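Local atomic coordinates of quinoline 2-oxidoreductase large subunit (PDB entry 1T3Q), a protein that carries the molybdenum-pterin cofactor of quinoline 2-oxidoreductase, a molybdenum hydroxylase that oxidises quinoline at carbon 2. Residues K258-P263 and I367-G372; L329-L334 and G543-R548. All blocks are in the same frame, centred on the assembly; numbering follows the deposited sequence.

Contact 1 of 2, residues K258-P263 and I367-G372. With MCN (pterin cytosine dinucleotide), chain N; SMO (dioxosulfidomolybdenum(VI) ion), chain O.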
ATOM      1  N   LYS B 258      13.411  18.139  -8.324  1.00 14.80           N
ATOM      2  CA  LYS B 258      12.292  17.553  -7.616  1.00 14.71           C
ATOM      3  C   LYS B 258      12.093  18.194  -6.244  1.00 13.81           C
ATOM      4  O   LYS B 258      11.451  17.630  -5.358  1.00 15.09           O
ATOM      5  CB  LYS B 258      12.487  16.033  -7.530  1.00 15.44           C
ATOM      6  CG  LYS B 258      12.365  15.398  -8.915  1.00 14.94           C
ATOM      7  CD  LYS B 258      12.635  13.898  -8.946  1.00 16.29           C
ATOM      8  CE  LYS B 258      12.613  13.403 -10.390  1.00 15.42           C
ATOM      9  NZ  LYS B 258      13.178  12.026 -10.537  1.00 16.44           N
ATOM     10  N   ALA B 259      12.648  19.392  -6.093  1.00 15.53           N
ATOM     11  CA  ALA B 259      12.513  20.162  -4.867  1.00 16.01           C
ATOM     12  C   ALA B 259      11.667  21.393  -5.193  1.00 17.41           C
ATOM     13  O   ALA B 259      11.962  22.499  -4.748  1.00 16.23           O
ATOM     14  CB  ALA B 259      13.878  20.586  -4.341  1.00 16.14           C
ATOM     15  N   HIS B 260      10.635  21.187  -6.003  1.00 17.58           N
ATOM     16  CA  HIS B 260       9.706  22.255  -6.376  1.00 18.94           C
ATOM     17  C   HIS B 260       8.310  21.667  -6.376  1.00 20.41           C
ATOM     18  O   HIS B 260       8.132  20.446  -6.444  1.00 19.00           O
ATOM     19  CB  HIS B 260       9.951  22.787  -7.792  1.00 17.96           C
ATOM     20  CG  HIS B 260      11.319  23.347  -8.019  1.00 18.95           C
ATOM     21  ND1 HIS B 260      12.351  22.595  -8.537  1.00 18.08           N
ATOM     22  CD2 HIS B 260      11.820  24.590  -7.821  1.00 18.17           C
ATOM     23  CE1 HIS B 260      13.429  23.351  -8.651  1.00 18.33           C
ATOM     24  NE2 HIS B 260      13.134  24.565  -8.224  1.00 19.12           N
ATOM     25  N   LEU B 261       7.313  22.538  -6.305  1.00 18.57           N
ATOM     26  CA  LEU B 261       5.937  22.084  -6.375  1.00 19.64           C
ATOM     27  C   LEU B 261       5.622  22.172  -7.860  1.00 18.49           C
ATOM     28  O   LEU B 261       5.807  23.224  -8.474  1.00 20.41           O
ATOM     29  CB  LEU B 261       5.010  23.013  -5.588  1.00 18.75           C
ATOM     30  CG  LEU B 261       3.546  22.572  -5.629  1.00 18.83           C
ATOM     31  CD1 LEU B 261       3.385  21.256  -4.881  1.00 18.39           C
ATOM     32  CD2 LEU B 261       2.664  23.643  -5.000  1.00 19.31           C
ATOM     33  N   HIS B 262       5.166  21.077  -8.455  1.00 17.57           N
ATOM     34  CA  HIS B 262       4.859  21.095  -9.883  1.00 18.31           C
ATOM     35  C   HIS B 262       3.364  21.220 -10.127  1.00 16.39           C
ATOM     36  O   HIS B 262       2.557  20.663  -9.390  1.00 16.16           O
ATOM     37  CB  HIS B 262       5.341  19.810 -10.563  1.00 18.22           C
ATOM     38  CG  HIS B 262       6.689  19.354 -10.104  1.00 16.33           C
ATOM     39  ND1 HIS B 262       7.827  20.111 -10.271  1.00 16.42           N
ATOM     40  CD2 HIS B 262       7.074  18.230  -9.453  1.00 18.99           C
ATOM     41  CE1 HIS B 262       8.856  19.475  -9.738  1.00 20.01           C
ATOM     42  NE2 HIS B 262       8.425  18.331  -9.236  1.00 16.57           N
ATOM     43  N   PRO B 263       2.975  21.974 -11.161  1.00 17.12           N
ATOM     44  CA  PRO B 263       1.548  22.115 -11.448  1.00 17.94           C
ATOM     45  C   PRO B 263       0.905  20.727 -11.539  1.00 18.45           C
ATOM     46  O   PRO B 263      -0.193  20.505 -11.036  1.00 18.46           O
ATOM     47  CB  PRO B 263       1.544  22.845 -12.787  1.00 17.24           C
ATOM     48  CG  PRO B 263       2.718  23.757 -12.657  1.00 18.25           C
ATOM     49  CD  PRO B 263       3.782  22.864 -12.017  1.00 17.73           C
ATOM     50  N   ILE B 367      12.875  29.542 -13.972  1.00 19.04           N
ATOM     51  CA  ILE B 367      14.201  29.130 -13.553  1.00 18.58           C
ATOM     52  C   ILE B 367      13.950  28.452 -12.213  1.00 17.79           C
ATOM     53  O   ILE B 367      12.999  28.790 -11.512  1.00 17.43           O
ATOM     54  CB  ILE B 367      15.135  30.354 -13.383  1.00 19.03           C
ATOM     55  CG1 ILE B 367      16.592  29.919 -13.540  1.00 18.89           C
ATOM     56  CG2 ILE B 367      14.910  31.017 -12.032  1.00 20.53           C
ATOM     57  CD1 ILE B 367      16.952  29.503 -14.959  1.00 20.71           C
ATOM     58  N   GLY B 368      14.785  27.483 -11.858  1.00 18.12           N
ATOM     59  CA  GLY B 368      14.581  26.785 -10.607  1.00 14.45           C
ATOM     60  C   GLY B 368      15.881  26.288 -10.008  1.00 14.06           C
ATOM     61  O   GLY B 368      16.957  26.508 -10.564  1.00 15.31           O
ATOM     62  N   ALA B 369      15.765  25.597  -8.883  1.00 14.70           N
ATOM     63  CA  ALA B 369      16.915  25.072  -8.164  1.00 15.09           C
ATOM     64  C   ALA B 369      17.549  23.849  -8.810  1.00 16.62           C
ATOM     65  O   ALA B 369      16.860  22.928  -9.232  1.00 15.77           O
ATOM     66  CB  ALA B 369      16.513  24.732  -6.737  1.00 15.77           C
ATOM     67  N   TYR B 370      18.873  23.871  -8.884  1.00 16.53           N
ATOM     68  CA  TYR B 370      19.651  22.759  -9.403  1.00 16.07           C
ATOM     69  C   TYR B 370      20.967  22.792  -8.633  1.00 16.85           C
ATOM     70  O   TYR B 370      21.598  23.842  -8.508  1.00 15.04           O
ATOM     71  CB  TYR B 370      19.893  22.884 -10.912  1.00 14.23           C
ATOM     72  CG  TYR B 370      20.872  21.866 -11.480  1.00 15.64           C
ATOM     73  CD1 TYR B 370      20.818  20.519 -11.106  1.00 16.20           C
ATOM     74  CD2 TYR B 370      21.837  22.249 -12.411  1.00 15.66           C
ATOM     75  CE1 TYR B 370      21.704  19.584 -11.646  1.00 15.69           C
ATOM     76  CE2 TYR B 370      22.725  21.322 -12.962  1.00 17.66           C
ATOM     77  CZ  TYR B 370      22.653  19.993 -12.573  1.00 14.80           C
ATOM     78  OH  TYR B 370      23.535  19.077 -13.111  1.00 18.38           O
ATOM     79  N   ARG B 371      21.328  21.638  -8.080  1.00 14.10           N
ATOM     80  CA  ARG B 371      22.550  21.437  -7.309  1.00 14.68           C
ATOM     81  C   ARG B 371      23.540  22.599  -7.354  1.00 14.94           C
ATOM     82  O   ARG B 371      24.173  22.857  -8.386  1.00 16.76           O
ATOM     83  CB  ARG B 371      23.234  20.158  -7.806  1.00 14.61           C
ATOM     84  CG  ARG B 371      24.207  19.535  -6.832  1.00 16.04           C
ATOM     85  CD  ARG B 371      24.662  18.188  -7.362  1.00 15.30           C
ATOM     86  NE  ARG B 371      25.349  17.406  -6.344  1.00 15.50           N
ATOM     87  CZ  ARG B 371      25.606  16.107  -6.458  1.00 15.84           C
ATOM     88  NH1 ARG B 371      25.231  15.451  -7.548  1.00 12.97           N
ATOM     89  NH2 ARG B 371      26.221  15.462  -5.472  1.00 15.15           N
ATOM     90  N   GLY B 372      23.673  23.294  -6.229  1.00 16.79           N
ATOM     91  CA  GLY B 372      24.593  24.414  -6.145  1.00 16.93           C
ATOM     92  C   GLY B 372      23.907  25.747  -6.373  1.00 18.36           C
ATOM     93  O   GLY B 372      24.450  26.805  -6.042  1.00 17.75           O
TER
HETATM   94  N1  MCN N4921      27.063  12.799   4.102  1.00 16.26           N
HETATM   95  C2  MCN N4921      27.889  12.104   5.045  1.00 17.71           C
HETATM   96  N3  MCN N4921      28.569  12.952   5.906  1.00 16.25           N
HETATM   97  C4  MCN N4921      28.518  14.342   5.916  1.00 15.67           C
HETATM   98  C5  MCN N4921      27.666  15.000   4.918  1.00 15.91           C
HETATM   99  C6  MCN N4921      26.947  14.237   4.029  1.00 17.25           C
HETATM  100  O2  MCN N4921      27.972  10.896   5.032  1.00 17.61           O
HETATM  101  N4  MCN N4921      29.205  15.048   6.788  1.00 13.95           N
HETATM  102  C1' MCN N4921      26.242  11.870   3.133  1.00 15.96           C
HETATM  103  C2D MCN N4921      24.741  11.668   3.640  1.00 19.06           C
HETATM  104  O2' MCN N4921      24.274  10.316   3.296  1.00 20.10           O
HETATM  105  C3' MCN N4921      23.992  12.793   2.957  1.00 20.24           C
HETATM  106  C4D MCN N4921      24.637  12.914   1.597  1.00 18.65           C
HETATM  107  O4D MCN N4921      26.056  12.423   1.799  1.00 17.65           O
HETATM  108  O3' MCN N4921      22.566  12.448   2.852  1.00 22.30           O
HETATM  109  C5' MCN N4921      24.503  14.302   0.908  1.00 17.83           C
HETATM  110  O5' MCN N4921      24.940  15.238   1.861  1.00 23.29           O
HETATM  111  PA  MCN N4921      24.096  16.472   2.368  1.00 20.98           P
HETATM  112  O1A MCN N4921      23.727  16.165   3.787  1.00 21.80           O
HETATM  113  O2A MCN N4921      24.948  17.678   2.011  1.00 24.80           O
HETATM  114  O3A MCN N4921      22.758  16.776   1.492  1.00 23.69           O
HETATM  115  PB  MCN N4921      21.339  16.036   1.446  1.00 25.09           P
HETATM  116  O1B MCN N4921      20.316  17.031   1.889  1.00 25.15           O
HETATM  117  O2B MCN N4921      21.385  14.720   2.167  1.00 25.71           O
HETATM  118  O3B MCN N4921      21.150  15.696  -0.110  1.00 25.61           O
HETATM  119  C10 MCN N4921      20.679  16.668  -1.009  1.00 24.40           C
HETATM  120  C9' MCN N4921      21.868  17.094  -1.806  1.00 23.70           C
HETATM  121  C8' MCN N4921      21.308  18.098  -2.841  1.00 24.73           C
HETATM  122  S8' MCN N4921      20.586  19.581  -2.151  1.00 26.68           S
HETATM  123  C7' MCN N4921      21.346  17.965  -4.168  1.00 24.68           C
HETATM  124  S7' MCN N4921      20.676  19.128  -5.346  1.00 23.51           S
HETATM  125  C6' MCN N4921      21.958  16.647  -4.752  1.00 19.96           C
HETATM  126  C7  MCN N4921      22.964  16.056  -3.800  1.00 21.70           C
HETATM  127  O9' MCN N4921      22.405  15.877  -2.509  1.00 25.06           O
HETATM  128  N5' MCN N4921      20.766  15.793  -5.155  1.00 19.96           N
HETATM  129  C4A MCN N4921      21.234  14.431  -5.332  1.00 19.82           C
HETATM  130  N8' MCN N4921      23.428  14.716  -4.293  1.00 21.01           N
HETATM  131  C4B MCN N4921      22.490  13.897  -4.988  1.00 21.18           C
HETATM  132  N1' MCN N4921      22.906  12.555  -5.176  1.00 20.95           N
HETATM  133  C2' MCN N4921      21.980  11.747  -5.745  1.00 21.14           C
HETATM  134  N2' MCN N4921      22.333  10.461  -5.959  1.00 21.33           N
HETATM  135  N3' MCN N4921      20.712  12.172  -6.088  1.00 20.91           N
HETATM  136  C4' MCN N4921      20.213  13.517  -5.913  1.00 21.48           C
HETATM  137  O4' MCN N4921      19.088  13.808  -6.240  1.00 19.82           O
HETATM  138  S   SMO O4923      19.459  22.101  -5.655  1.00 28.67           S
HETATM  139 MO   SMO O4923      19.534  20.794  -3.967  1.00 26.76          MO
HETATM  140  OM2 SMO O4923      19.600  22.356  -3.204  1.00 28.79           O
HETATM  141  OM1 SMO O4923      17.945  20.212  -3.937  1.00 27.66           O

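Contact 2 of 2, residues L329-L334 and G543-R548. With MCN (pterin cytosine dinucleotide), chain N; SMO (dioxosulfidomolybdenum(VI) ion), chain O.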
ATOM      1  N   LEU B 329       8.058  27.593  -6.992  1.00 17.38           N
ATOM      2  CA  LEU B 329       7.763  27.508  -5.565  1.00 18.52           C
ATOM      3  C   LEU B 329       8.604  26.314  -5.105  1.00 19.47           C
ATOM      4  O   LEU B 329       8.550  25.256  -5.725  1.00 18.12           O
ATOM      5  CB  LEU B 329       6.278  27.213  -5.340  1.00 18.41           C
ATOM      6  CG  LEU B 329       5.479  27.829  -4.179  1.00 24.06           C
ATOM      7  CD1 LEU B 329       4.745  26.722  -3.446  1.00 21.10           C
ATOM      8  CD2 LEU B 329       6.364  28.623  -3.231  1.00 22.76           C
ATOM      9  N   PRO B 330       9.329  26.442  -3.978  1.00 19.85           N
ATOM     10  CA  PRO B 330       9.419  27.601  -3.081  1.00 20.45           C
ATOM     11  C   PRO B 330      10.624  28.541  -3.196  1.00 20.43           C
ATOM     12  O   PRO B 330      10.691  29.531  -2.468  1.00 20.57           O
ATOM     13  CB  PRO B 330       9.389  26.944  -1.716  1.00 21.28           C
ATOM     14  CG  PRO B 330      10.345  25.768  -1.955  1.00 21.61           C
ATOM     15  CD  PRO B 330       9.942  25.254  -3.347  1.00 20.03           C
ATOM     16  N   TRP B 331      11.560  28.260  -4.096  1.00 19.60           N
ATOM     17  CA  TRP B 331      12.767  29.082  -4.201  1.00 19.55           C
ATOM     18  C   TRP B 331      12.646  30.418  -4.923  1.00 19.85           C
ATOM     19  O   TRP B 331      13.361  31.364  -4.588  1.00 18.97           O
ATOM     20  CB  TRP B 331      13.889  28.261  -4.848  1.00 19.81           C
ATOM     21  CG  TRP B 331      13.902  26.843  -4.362  1.00 23.09           C
ATOM     22  CD1 TRP B 331      13.695  25.720  -5.110  1.00 22.74           C
ATOM     23  CD2 TRP B 331      14.036  26.402  -3.005  1.00 23.73           C
ATOM     24  NE1 TRP B 331      13.683  24.608  -4.305  1.00 22.13           N
ATOM     25  CE2 TRP B 331      13.891  24.995  -3.009  1.00 24.16           C
ATOM     26  CE3 TRP B 331      14.261  27.057  -1.787  1.00 26.60           C
ATOM     27  CZ2 TRP B 331      13.959  24.231  -1.839  1.00 25.22           C
ATOM     28  CZ3 TRP B 331      14.330  26.297  -0.621  1.00 26.87           C
ATOM     29  CH2 TRP B 331      14.178  24.896  -0.658  1.00 26.94           C
ATOM     30  N   THR B 332      11.747  30.482  -5.904  1.00 18.23           N
ATOM     31  CA  THR B 332      11.515  31.677  -6.720  1.00 17.80           C
ATOM     32  C   THR B 332      12.741  32.015  -7.555  1.00 19.31           C
ATOM     33  O   THR B 332      13.735  31.284  -7.545  1.00 18.70           O
ATOM     34  CB  THR B 332      11.119  32.925  -5.864  1.00 17.50           C
ATOM     35  OG1 THR B 332      12.278  33.482  -5.226  1.00 17.44           O
ATOM     36  CG2 THR B 332      10.106  32.531  -4.794  1.00 18.09           C
ATOM     37  N   GLN B 333      12.669  33.119  -8.286  1.00 16.90           N
ATOM     38  CA  GLN B 333      13.778  33.532  -9.125  1.00 17.05           C
ATOM     39  C   GLN B 333      14.989  33.983  -8.306  1.00 17.18           C
ATOM     40  O   GLN B 333      16.065  34.208  -8.857  1.00 18.39           O
ATOM     41  CB  GLN B 333      13.319  34.639 -10.082  1.00 15.28           C
ATOM     42  CG  GLN B 333      12.227  34.149 -11.035  1.00 18.44           C
ATOM     43  CD  GLN B 333      11.832  35.164 -12.090  1.00 19.79           C
ATOM     44  OE1 GLN B 333      10.955  34.898 -12.917  1.00 23.81           O
ATOM     45  NE2 GLN B 333      12.467  36.323 -12.071  1.00 17.55           N
ATOM     46  N   LEU B 334      14.817  34.092  -6.992  1.00 16.92           N
ATOM     47  CA  LEU B 334      15.918  34.509  -6.123  1.00 17.77           C
ATOM     48  C   LEU B 334      16.910  33.361  -5.945  1.00 17.73           C
ATOM     49  O   LEU B 334      17.988  33.543  -5.377  1.00 16.98           O
ATOM     50  CB  LEU B 334      15.391  34.942  -4.753  1.00 17.97           C
ATOM     51  CG  LEU B 334      14.377  36.090  -4.716  1.00 20.29           C
ATOM     52  CD1 LEU B 334      14.185  36.543  -3.270  1.00 20.29           C
ATOM     53  CD2 LEU B 334      14.875  37.249  -5.574  1.00 19.68           C
ATOM     54  N   GLY B 543      12.385  18.716   4.065  1.00 26.65           N
ATOM     55  CA  GLY B 543      12.973  17.790   3.112  1.00 25.51           C
ATOM     56  C   GLY B 543      14.465  17.943   2.884  1.00 26.43           C
ATOM     57  O   GLY B 543      15.155  18.644   3.622  1.00 24.15           O
ATOM     58  N   ALA B 544      14.962  17.269   1.852  1.00 26.17           N
ATOM     59  CA  ALA B 544      16.377  17.314   1.510  1.00 27.46           C
ATOM     60  C   ALA B 544      16.656  18.306   0.383  1.00 28.38           C
ATOM     61  O   ALA B 544      16.134  18.177  -0.728  1.00 30.02           O
ATOM     62  CB  ALA B 544      16.861  15.924   1.111  1.00 29.13           C
ATOM     63  N   TYR B 545      17.482  19.297   0.688  1.00 26.40           N
ATOM     64  CA  TYR B 545      17.869  20.329  -0.265  1.00 26.91           C
ATOM     65  C   TYR B 545      18.929  21.177   0.429  1.00 25.21           C
ATOM     66  O   TYR B 545      19.137  21.041   1.630  1.00 25.93           O
ATOM     67  CB  TYR B 545      16.654  21.186  -0.654  1.00 26.18           C
ATOM     68  CG  TYR B 545      16.055  21.982   0.483  1.00 28.20           C
ATOM     69  CD1 TYR B 545      16.642  23.173   0.913  1.00 30.48           C
ATOM     70  CD2 TYR B 545      14.917  21.531   1.148  1.00 28.85           C
ATOM     71  CE1 TYR B 545      16.112  23.896   1.982  1.00 32.06           C
ATOM     72  CE2 TYR B 545      14.379  22.245   2.217  1.00 30.50           C
ATOM     73  CZ  TYR B 545      14.982  23.424   2.630  1.00 32.68           C
ATOM     74  OH  TYR B 545      14.466  24.127   3.697  1.00 34.12           O
ATOM     75  N   ALA B 546      19.615  22.023  -0.330  1.00 24.54           N
ATOM     76  CA  ALA B 546      20.643  22.898   0.222  1.00 25.05           C
ATOM     77  C   ALA B 546      21.652  22.190   1.136  1.00 23.85           C
ATOM     78  O   ALA B 546      22.069  22.751   2.156  1.00 24.44           O
ATOM     79  CB  ALA B 546      19.982  24.047   0.977  1.00 26.55           C
ATOM     80  N   SER B 547      22.045  20.972   0.773  1.00 22.67           N
ATOM     81  CA  SER B 547      23.012  20.199   1.559  1.00 21.09           C
ATOM     82  C   SER B 547      22.661  20.230   3.043  1.00 19.67           C
ATOM     83  O   SER B 547      23.510  20.558   3.883  1.00 18.33           O
ATOM     84  CB  SER B 547      24.418  20.772   1.368  1.00 23.10           C
ATOM     85  OG  SER B 547      24.761  20.865  -0.005  1.00 23.68           O
ATOM     86  N   ARG B 548      21.423  19.867   3.369  1.00 16.90           N
ATOM     87  CA  ARG B 548      20.948  19.910   4.748  1.00 17.29           C
ATOM     88  C   ARG B 548      20.571  18.573   5.372  1.00 16.70           C
ATOM     89  O   ARG B 548      20.379  18.496   6.580  1.00 19.22           O
ATOM     90  CB  ARG B 548      19.725  20.821   4.829  1.00 15.80           C
ATOM     91  CG  ARG B 548      18.453  20.165   4.278  1.00 16.81           C
ATOM     92  CD  ARG B 548      17.397  21.206   3.916  1.00 19.15           C
ATOM     93  NE  ARG B 548      17.014  22.021   5.061  1.00 17.35           N
ATOM     94  CZ  ARG B 548      16.065  21.699   5.934  1.00 16.62           C
ATOM     95  NH1 ARG B 548      15.377  20.571   5.797  1.00 18.05           N
ATOM     96  NH2 ARG B 548      15.809  22.505   6.956  1.00 18.30           N
TER
HETATM   97  N1  MCN N4921      27.063  12.799   4.102  1.00 16.26           N
HETATM   98  C2  MCN N4921      27.889  12.104   5.045  1.00 17.71           C
HETATM   99  N3  MCN N4921      28.569  12.952   5.906  1.00 16.25           N
HETATM  100  C4  MCN N4921      28.518  14.342   5.916  1.00 15.67           C
HETATM  101  C5  MCN N4921      27.666  15.000   4.918  1.00 15.91           C
HETATM  102  C6  MCN N4921      26.947  14.237   4.029  1.00 17.25           C
HETATM  103  O2  MCN N4921      27.972  10.896   5.032  1.00 17.61           O
HETATM  104  N4  MCN N4921      29.205  15.048   6.788  1.00 13.95           N
HETATM  105  C1' MCN N4921      26.242  11.870   3.133  1.00 15.96           C
HETATM  106  C2D MCN N4921      24.741  11.668   3.640  1.00 19.06           C
HETATM  107  O2' MCN N4921      24.274  10.316   3.296  1.00 20.10           O
HETATM  108  C3' MCN N4921      23.992  12.793   2.957  1.00 20.24           C
HETATM  109  C4D MCN N4921      24.637  12.914   1.597  1.00 18.65           C
HETATM  110  O4D MCN N4921      26.056  12.423   1.799  1.00 17.65           O
HETATM  111  O3' MCN N4921      22.566  12.448   2.852  1.00 22.30           O
HETATM  112  C5' MCN N4921      24.503  14.302   0.908  1.00 17.83           C
HETATM  113  O5' MCN N4921      24.940  15.238   1.861  1.00 23.29           O
HETATM  114  PA  MCN N4921      24.096  16.472   2.368  1.00 20.98           P
HETATM  115  O1A MCN N4921      23.727  16.165   3.787  1.00 21.80           O
HETATM  116  O2A MCN N4921      24.948  17.678   2.011  1.00 24.80           O
HETATM  117  O3A MCN N4921      22.758  16.776   1.492  1.00 23.69           O
HETATM  118  PB  MCN N4921      21.339  16.036   1.446  1.00 25.09           P
HETATM  119  O1B MCN N4921      20.316  17.031   1.889  1.00 25.15           O
HETATM  120  O2B MCN N4921      21.385  14.720   2.167  1.00 25.71           O
HETATM  121  O3B MCN N4921      21.150  15.696  -0.110  1.00 25.61           O
HETATM  122  C10 MCN N4921      20.679  16.668  -1.009  1.00 24.40           C
HETATM  123  C9' MCN N4921      21.868  17.094  -1.806  1.00 23.70           C
HETATM  124  C8' MCN N4921      21.308  18.098  -2.841  1.00 24.73           C
HETATM  125  S8' MCN N4921      20.586  19.581  -2.151  1.00 26.68           S
HETATM  126  C7' MCN N4921      21.346  17.965  -4.168  1.00 24.68           C
HETATM  127  S7' MCN N4921      20.676  19.128  -5.346  1.00 23.51           S
HETATM  128  C6' MCN N4921      21.958  16.647  -4.752  1.00 19.96           C
HETATM  129  C7  MCN N4921      22.964  16.056  -3.800  1.00 21.70           C
HETATM  130  O9' MCN N4921      22.405  15.877  -2.509  1.00 25.06           O
HETATM  131  N5' MCN N4921      20.766  15.793  -5.155  1.00 19.96           N
HETATM  132  C4A MCN N4921      21.234  14.431  -5.332  1.00 19.82           C
HETATM  133  N8' MCN N4921      23.428  14.716  -4.293  1.00 21.01           N
HETATM  134  C4B MCN N4921      22.490  13.897  -4.988  1.00 21.18           C
HETATM  135  N1' MCN N4921      22.906  12.555  -5.176  1.00 20.95           N
HETATM  136  C2' MCN N4921      21.980  11.747  -5.745  1.00 21.14           C
HETATM  137  N2' MCN N4921      22.333  10.461  -5.959  1.00 21.33           N
HETATM  138  N3' MCN N4921      20.712  12.172  -6.088  1.00 20.91           N
HETATM  139  C4' MCN N4921      20.213  13.517  -5.913  1.00 21.48           C
HETATM  140  O4' MCN N4921      19.088  13.808  -6.240  1.00 19.82           O
HETATM  141  S   SMO O4923      19.459  22.101  -5.655  1.00 28.67           S
HETATM  142 MO   SMO O4923      19.534  20.794  -3.967  1.00 26.76          MO
HETATM  143  OM2 SMO O4923      19.600  22.356  -3.204  1.00 28.79           O
HETATM  144  OM1 SMO O4923      17.945  20.212  -3.937  1.00 27.66           O

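Contact 1 of 2, residues K258-P263 and I367-G372
H260 and G368, in two loops without regular secondary structure, bring their CA atoms to 7.9 Å, and the H260 imidazole, rather than the backbone of its loop, makes the hydrogen bond between them. With CG anti to the carbonyl carbon (chi1 -59°), the ring reaches the 367-372 loop edge-on. A369 N donates to H260 NE2 over 2.9 Å with an N-H...N angle of 159°, and the donor lies almost exactly in the ring plane (3° out of it). The other ring nitrogen, ND1, is hydrogen-bonded to Q257 O, so both ring nitrogens have partners and the rotation of the ring is set. Packing is close around H260 NE2: G368 CA lies 3.6 Å from it and A369 CB 3.7 Å. A beta carbon on G368 would run into this same nitrogen, which accounts for a glycine there. The chain then turns to the cofactor. R371 N comes to 3.1 Å from the sulfido S of the molybdenum centre, whose metal is held by the pterin sulfurs S7' and S8'. The R371 side chain, extended from CG to NE, passes S7' at its CB, and MCN N8' lies over one face of its guanidinium, near the rim, 3.1 Å from R371 NH2. NE binds G742 O and NH1 binds Q685 OE1. Cutting R371 back to an alanine would probably take from G742 O and Q685 OE1 the donors that the arginine gives them and open a gap alongside the pterin. Because A369 N donates to NE2 while ND1 faces a carbonyl oxygen, the imidazole is probably neutral with its proton on ND1, and the bond probably helps to hold the loop that carries R371 to the molybdenum site.

Contact 2 of 2, residues L329-L334 and G543-R548
Y545 meets W331 across the contact, and beside it R548 NH1 is gripped by two oxygens: it donates to G543 O at 2.9 Å, in the carbonyl plane and near the guanidinium plane, and forms a salt bridge with D485. R548 NE bonds to T469 O. The six-membered end of the W331 indole is directed at Y545. W331 CH2 stands 3.3 Å above the phenol plane of Y545, over the ring centre, and CD1 of Y545 lies 3.4 Å from W331 CH2. Ring centroids 4.7 Å apart and planes inclined at 57° make this a tilted edge-to-face pair, with the indole edge meeting the phenol face. Y545 CG sits between its backbone N and carbonyl carbon (chi1 64°), which turns a face of the phenol toward the indole edge while Y545 CB remains 3.7 Å from OM1 of the molybdenum centre. P330, preceded by a cis peptide, lays CG over one face of the indole, so the tryptophan is packed from its own loop as well, and W331 NE1 is hydrogen-bonded to A259 O. R548 approaches the opposite face of the phenol from the one W331 uses, although the exact place of its aliphatic carbons is doubtful. Between Y545 and R548 the backbone turns to the cofactor, and A546 N donates to OM2 at 2.9 Å with an N-H...O angle of 162°. The S547 hydroxyl is hydrogen-bonded to E465 and to the backbone N of E743. The pair that joins the loops is thus apolar, while residues 543-548 make polar bonds among themselves, to the cofactor and to neighbouring residues, consistent with aromatic packing that helps to hold Y545 beside the molybdenum centre, where the A546 N-H bonds to OM2.

From the N terminus the segments come in the order 258-263, 329-334, 367-372, 543-548, so the two contacts cross rather than nest. Contact 1 closes a loop of 103 residues, joining the loop ahead of helix 263-275 to the one ahead of helix 375-393. Contact 2 opens inside that loop, spans 208 intervening residues and closes just before helix 549-576, thereby linking the two molybdopterin cofactor-binding regions of the chain. The centres of the contacts lie about 7 Å apart. The first segments are also joined directly, L261 N lying 3.0 Å from L329 O, and W331 packs against both H260 and A369. Both contacts reach the same molybdenum-pterin cofactor.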